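Local coordinates for galactitol 1-phosphate 5-dehydrogenase (Escherichia coli, PDB 4UEJ), which oxidises galactitol 1-phosphate to D-tagatose 6-phosphate with NAD(+) as hydride acceptor, as a zinc-dependent, homodimeric member of the alcohol dehydrogenase family, at residues A80-C92 with M288-E300. Residues are numbered along the deposited sequence; the frame is centred on the assembly and turned at random.
Sequences AVACVPLLPCFTC and MNYSSPWPGQEWE. With ZN (zinc ion), chain C.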
loop_
_atom_site.group_PDB
_atom_site.type_symbol
_atom_site.label_atom_id
_atom_site.label_comp_id
_atom_site.label_asym_id
_atom_site.label_seq_id
_atom_site.Cartn_x
_atom_site.Cartn_y
_atom_site.Cartn_z
ATOM N N ALA A 80 -17.690 30.625 -18.204
ATOM C CA ALA A 80 -17.242 30.299 -16.857
ATOM C C ALA A 80 -16.329 29.090 -16.889
ATOM O O ALA A 80 -16.629 28.108 -17.562
ATOM C CB ALA A 80 -18.431 30.035 -15.956
ATOM N N VAL A 81 -15.217 29.163 -16.163
ATOM C CA VAL A 81 -14.271 28.055 -16.100
ATOM C C VAL A 81 -13.715 27.856 -14.695
ATOM O O VAL A 81 -13.696 28.783 -13.882
ATOM C CB VAL A 81 -13.075 28.263 -17.066
ATOM C CG1 VAL A 81 -13.537 28.229 -18.511
ATOM C CG2 VAL A 81 -12.359 29.570 -16.754
ATOM N N ALA A 82 -13.282 26.632 -14.415
ATOM C CA ALA A 82 -12.405 26.361 -13.281
ATOM C C ALA A 82 -11.021 26.092 -13.819
ATOM O O ALA A 82 -10.884 25.622 -14.934
ATOM C CB ALA A 82 -12.890 25.167 -12.476
ATOM N N CYS A 83 -9.999 26.372 -13.023
ATOM C CA CYS A 83 -8.641 26.055 -13.430
ATOM C C CYS A 83 -8.316 24.573 -13.238
ATOM O O CYS A 83 -8.636 23.996 -12.205
ATOM C CB CYS A 83 -7.652 26.899 -12.647
ATOM S SG CYS A 83 -5.939 26.550 -13.017
ATOM N N VAL A 84 -7.683 23.988 -14.254
ATOM C CA VAL A 84 -7.074 22.667 -14.180
ATOM C C VAL A 84 -5.580 22.933 -14.059
ATOM O O VAL A 84 -4.929 23.235 -15.051
ATOM C CB VAL A 84 -7.382 21.823 -15.424
ATOM C CG1 VAL A 84 -6.778 20.422 -15.297
ATOM C CG2 VAL A 84 -8.877 21.748 -15.649
ATOM N N PRO A 85 -5.044 22.893 -12.831
ATOM C CA PRO A 85 -3.750 23.560 -12.633
ATOM C C PRO A 85 -2.533 22.787 -13.139
ATOM O O PRO A 85 -1.509 23.412 -13.399
ATOM C CB PRO A 85 -3.679 23.742 -11.110
ATOM C CG PRO A 85 -4.598 22.661 -10.549
ATOM C CD PRO A 85 -5.712 22.560 -11.556
ATOM N N LEU A 86 -2.647 21.472 -13.275
ATOM C CA LEU A 86 -1.539 20.649 -13.785
ATOM C C LEU A 86 -1.435 20.774 -15.286
ATOM O O LEU A 86 -2.444 20.694 -15.979
ATOM C CB LEU A 86 -1.738 19.175 -13.413
ATOM C CG LEU A 86 -0.730 18.232 -14.103
ATOM C CD1 LEU A 86 0.541 18.421 -13.411
ATOM C CD2 LEU A 86 -1.137 16.792 -14.071
ATOM N N LEU A 87 -0.221 20.954 -15.795
ATOM C CA LEU A 87 -0.012 20.872 -17.233
ATOM C C LEU A 87 1.004 19.783 -17.529
ATOM O O LEU A 87 2.210 20.015 -17.451
ATOM C CB LEU A 87 0.453 22.211 -17.812
ATOM C CG LEU A 87 0.536 22.264 -19.344
ATOM C CD1 LEU A 87 -0.850 22.172 -19.978
ATOM C CD2 LEU A 87 1.280 23.508 -19.833
ATOM N N PRO A 88 0.518 18.580 -17.862
ATOM C CA PRO A 88 1.435 17.524 -18.296
ATOM C C PRO A 88 2.002 17.833 -19.679
ATOM O O PRO A 88 1.478 18.708 -20.391
ATOM C CB PRO A 88 0.558 16.268 -18.319
ATOM C CG PRO A 88 -0.827 16.742 -18.386
ATOM C CD PRO A 88 -0.889 18.154 -17.875
ATOM N N CYS A 89 3.055 17.118 -20.063
ATOM C CA CYS A 89 3.697 17.340 -21.360
ATOM C C CYS A 89 2.926 16.648 -22.487
ATOM O O CYS A 89 3.018 17.059 -23.655
ATOM C CB CYS A 89 5.157 16.859 -21.333
ATOM S SG CYS A 89 5.408 15.069 -21.567
ATOM N N PHE A 90 2.183 15.602 -22.115
ATOM C CA PHE A 90 1.325 14.814 -23.007
ATOM C C PHE A 90 2.065 13.987 -24.049
ATOM O O PHE A 90 1.435 13.425 -24.954
ATOM C CB PHE A 90 0.313 15.713 -23.728
ATOM C CG PHE A 90 -0.729 16.280 -22.828
ATOM C CD1 PHE A 90 -1.644 15.453 -22.205
ATOM C CD2 PHE A 90 -0.810 17.648 -22.620
ATOM C CE1 PHE A 90 -2.612 15.981 -21.372
ATOM C CE2 PHE A 90 -1.771 18.181 -21.790
ATOM C CZ PHE A 90 -2.678 17.348 -21.174
ATOM N N THR A 91 3.387 13.896 -23.937
ATOM C CA THR A 91 4.154 13.184 -24.960
ATOM C C THR A 91 5.189 12.200 -24.410
ATOM O O THR A 91 5.855 11.525 -25.186
ATOM C CB THR A 91 4.892 14.169 -25.890
ATOM O OG1 THR A 91 5.865 14.902 -25.137
ATOM C CG2 THR A 91 3.903 15.137 -26.538
ATOM N N CYS A 92 5.327 12.122 -23.089
ATOM C CA CYS A 92 6.237 11.143 -22.480
ATOM C C CYS A 92 5.482 9.829 -22.283
ATOM O O CYS A 92 4.259 9.812 -22.373
ATOM C CB CYS A 92 6.779 11.651 -21.150
ATOM S SG CYS A 92 5.525 11.743 -19.849
ATOM N N MET A 288 -2.318 13.948 -6.879
ATOM C CA MET A 288 -3.081 14.913 -7.645
ATOM C C MET A 288 -4.483 14.408 -7.957
ATOM O O MET A 288 -5.144 13.835 -7.096
ATOM C CB MET A 288 -2.328 15.288 -8.918
ATOM C CG MET A 288 -1.026 15.994 -8.614
ATOM S SD MET A 288 -0.368 16.913 -10.006
ATOM C CE MET A 288 1.042 15.914 -10.447
ATOM N N ASN A 289 -4.965 14.667 -9.164
ATOM C CA ASN A 289 -6.377 14.453 -9.417
ATOM C C ASN A 289 -6.786 14.356 -10.876
ATOM O O ASN A 289 -7.750 14.992 -11.305
ATOM C CB ASN A 289 -7.171 15.580 -8.729
ATOM C CG ASN A 289 -6.451 16.946 -8.740
ATOM O OD1 ASN A 289 -5.275 17.090 -8.365
ATOM N ND2 ASN A 289 -7.188 17.965 -9.133
ATOM N N TYR A 290 -6.069 13.540 -11.637
ATOM C CA TYR A 290 -6.275 13.489 -13.074
ATOM C C TYR A 290 -6.316 12.075 -13.568
ATOM O O TYR A 290 -5.721 11.172 -12.976
ATOM C CB TYR A 290 -5.173 14.251 -13.816
ATOM C CG TYR A 290 -5.023 15.630 -13.264
ATOM C CD1 TYR A 290 -5.896 16.633 -13.643
ATOM C CD2 TYR A 290 -4.044 15.921 -12.326
ATOM C CE1 TYR A 290 -5.796 17.892 -13.117
ATOM C CE2 TYR A 290 -3.929 17.177 -11.802
ATOM C CZ TYR A 290 -4.815 18.162 -12.203
ATOM O OH TYR A 290 -4.727 19.431 -11.689
ATOM N N SER A 291 -7.032 11.899 -14.668
ATOM C CA SER A 291 -7.073 10.627 -15.355
ATOM C C SER A 291 -7.458 10.876 -16.804
ATOM O O SER A 291 -7.760 12.003 -17.198
ATOM C CB SER A 291 -8.053 9.663 -14.675
ATOM O OG SER A 291 -9.363 10.195 -14.651
ATOM N N SER A 292 -7.429 9.819 -17.601
ATOM C CA SER A 292 -7.730 9.931 -19.021
ATOM C C SER A 292 -9.197 9.601 -19.294
ATOM O O SER A 292 -9.749 8.697 -18.668
ATOM C CB SER A 292 -6.813 9.008 -19.821
ATOM O OG SER A 292 -7.227 8.937 -21.170
ATOM N N PRO A 293 -9.833 10.332 -20.230
ATOM C CA PRO A 293 -9.243 11.430 -21.005
ATOM C C PRO A 293 -9.140 12.732 -20.215
ATOM O O PRO A 293 -10.029 13.041 -19.419
ATOM C CB PRO A 293 -10.208 11.583 -22.178
ATOM C CG PRO A 293 -11.520 11.179 -21.616
ATOM C CD PRO A 293 -11.239 10.097 -20.607
ATOM N N TRP A 294 -8.050 13.462 -20.438
ATOM C CA TRP A 294 -7.752 14.718 -19.746
ATOM C C TRP A 294 -8.936 15.688 -19.688
ATOM O O TRP A 294 -9.577 15.922 -20.705
ATOM C CB TRP A 294 -6.571 15.408 -20.438
ATOM C CG TRP A 294 -6.142 16.667 -19.769
ATOM C CD1 TRP A 294 -6.456 17.947 -20.139
ATOM C CD2 TRP A 294 -5.333 16.773 -18.590
ATOM N NE1 TRP A 294 -5.884 18.842 -19.260
ATOM C CE2 TRP A 294 -5.193 18.147 -18.302
ATOM C CE3 TRP A 294 -4.712 15.838 -17.752
ATOM C CZ2 TRP A 294 -4.452 18.608 -17.221
ATOM C CZ3 TRP A 294 -3.983 16.295 -16.676
ATOM C CH2 TRP A 294 -3.864 17.671 -16.413
ATOM N N PRO A 295 -9.214 16.273 -18.504
ATOM C CA PRO A 295 -8.513 16.101 -17.225
ATOM C C PRO A 295 -8.969 14.894 -16.417
ATOM O O PRO A 295 -8.377 14.598 -15.378
ATOM C CB PRO A 295 -8.848 17.392 -16.474
ATOM C CG PRO A 295 -10.230 17.729 -16.957
ATOM C CD PRO A 295 -10.228 17.341 -18.427
ATOM N N GLY A 296 -10.021 14.214 -16.865
ATOM C CA GLY A 296 -10.415 12.977 -16.214
ATOM C C GLY A 296 -11.848 12.981 -15.740
ATOM O O GLY A 296 -12.446 14.042 -15.543
ATOM N N GLN A 297 -12.407 11.790 -15.562
ATOM C CA GLN A 297 -13.790 11.679 -15.139
ATOM C C GLN A 297 -14.025 12.359 -13.798
ATOM O O GLN A 297 -15.147 12.798 -13.526
ATOM C CB GLN A 297 -14.220 10.213 -15.073
ATOM C CG GLN A 297 -13.651 9.441 -13.901
ATOM C CD GLN A 297 -14.735 8.711 -13.135
ATOM O OE1 GLN A 297 -15.917 9.056 -13.232
ATOM N NE2 GLN A 297 -14.344 7.695 -12.373
ATOM N N GLU A 298 -12.978 12.479 -12.975
ATOM C CA GLU A 298 -13.115 13.145 -11.671
ATOM C C GLU A 298 -13.706 14.549 -11.816
ATOM O O GLU A 298 -14.533 14.985 -11.009
ATOM C CB GLU A 298 -11.762 13.238 -10.950
ATOM C CG GLU A 298 -11.144 11.895 -10.519
ATOM C CD GLU A 298 -10.211 11.304 -11.575
ATOM O OE1 GLU A 298 -10.449 11.539 -12.781
ATOM O OE2 GLU A 298 -9.233 10.606 -11.204
ATOM N N TRP A 299 -13.256 15.258 -12.838
ATOM C CA TRP A 299 -13.680 16.631 -13.075
ATOM C C TRP A 299 -15.152 16.715 -13.494
ATOM O O TRP A 299 -15.899 17.533 -12.964
ATOM C CB TRP A 299 -12.755 17.263 -14.121
ATOM C CG TRP A 299 -11.408 17.472 -13.515
ATOM C CD1 TRP A 299 -10.457 16.512 -13.262
ATOM C CD2 TRP A 299 -10.886 18.698 -13.003
ATOM N NE1 TRP A 299 -9.363 17.080 -12.641
ATOM C CE2 TRP A 299 -9.606 18.425 -12.472
ATOM C CE3 TRP A 299 -11.369 20.015 -12.955
ATOM C CZ2 TRP A 299 -8.809 19.413 -11.900
ATOM C CZ3 TRP A 299 -10.584 20.987 -12.386
ATOM C CH2 TRP A 299 -9.314 20.686 -11.868
ATOM N N GLU A 300 -15.562 15.853 -14.423
ATOM C CA GLU A 300 -16.972 15.756 -14.807
ATOM C C GLU A 300 -17.839 15.348 -13.632
ATOM O O GLU A 300 -18.899 15.927 -13.415
ATOM C CB GLU A 300 -17.182 14.752 -15.944
ATOM C CG GLU A 300 -16.417 15.043 -17.206
ATOM C CD GLU A 300 -16.927 14.220 -18.370
ATOM O OE1 GLU A 300 -17.161 13.004 -18.175
ATOM O OE2 GLU A 300 -17.098 14.788 -19.471
HETATM ZN ZN ZN C . 4.498 13.837 -19.788
#
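Val84 fits into a hollow walled by Tyr290, Trp294, Pro295 and Trp299, and this bump-in-hollow fit is part of where the GroES-like catalytic domain of a zinc-containing alcohol dehydrogenase meets the chain following the last strand of its Rossmann-type sheet. The two methyls divide the work. With CG1 anti to the backbone N (chi1 -178°), that branch drops between Tyr290 and Trp294, Val84 CG1 lying 3.5 Å from Trp294 CZ2; CG2 instead sits over the face of Trp299, a CH-pi contact 4.0 Å from the centroid of its six-membered ring.

Trp294 is the largest bump coming the other way, and residues 84-90 bend round it. Pro88 CG and Phe90 CZ cover one face of the indole, while Pro295 CB backs the opposite one. Phe90 meets it as a T-shaped pair, presenting its edge to the five-membered ring with the planes at 87° and centroids 5.0 Å apart. The six-membered ring takes Pro88, whose CD comes to 3.3 Å from Trp294 CH2. Trp294 NE1 hydrogen-bonds to the carbonyl O of Lys126, which, with the packing on both faces, helps to fix the indole's rotation. An alanine in place of Trp294 would probably leave Phe90 and Pro88 facing a gap and free the Phe90 ring to turn. Because Phe90 directly follows Cys89, which binds the structural-type zinc with Cys92, Cys95 and Cys103, the indole packs beside the lobe carrying that metal.

Leu86 fills the notch between Tyr290 and Trp294: its CB and CD2 lie along the phenol, CD2 also reaches Trp294 CH2, and Leu86 O sits at the indole edge, 3.2 Å from Trp294 CZ2. At the far end of the phenol, Leu86 N donates a weak hydrogen bond to Tyr290 OH, 3.3 Å long with an N-H...O angle of 150°.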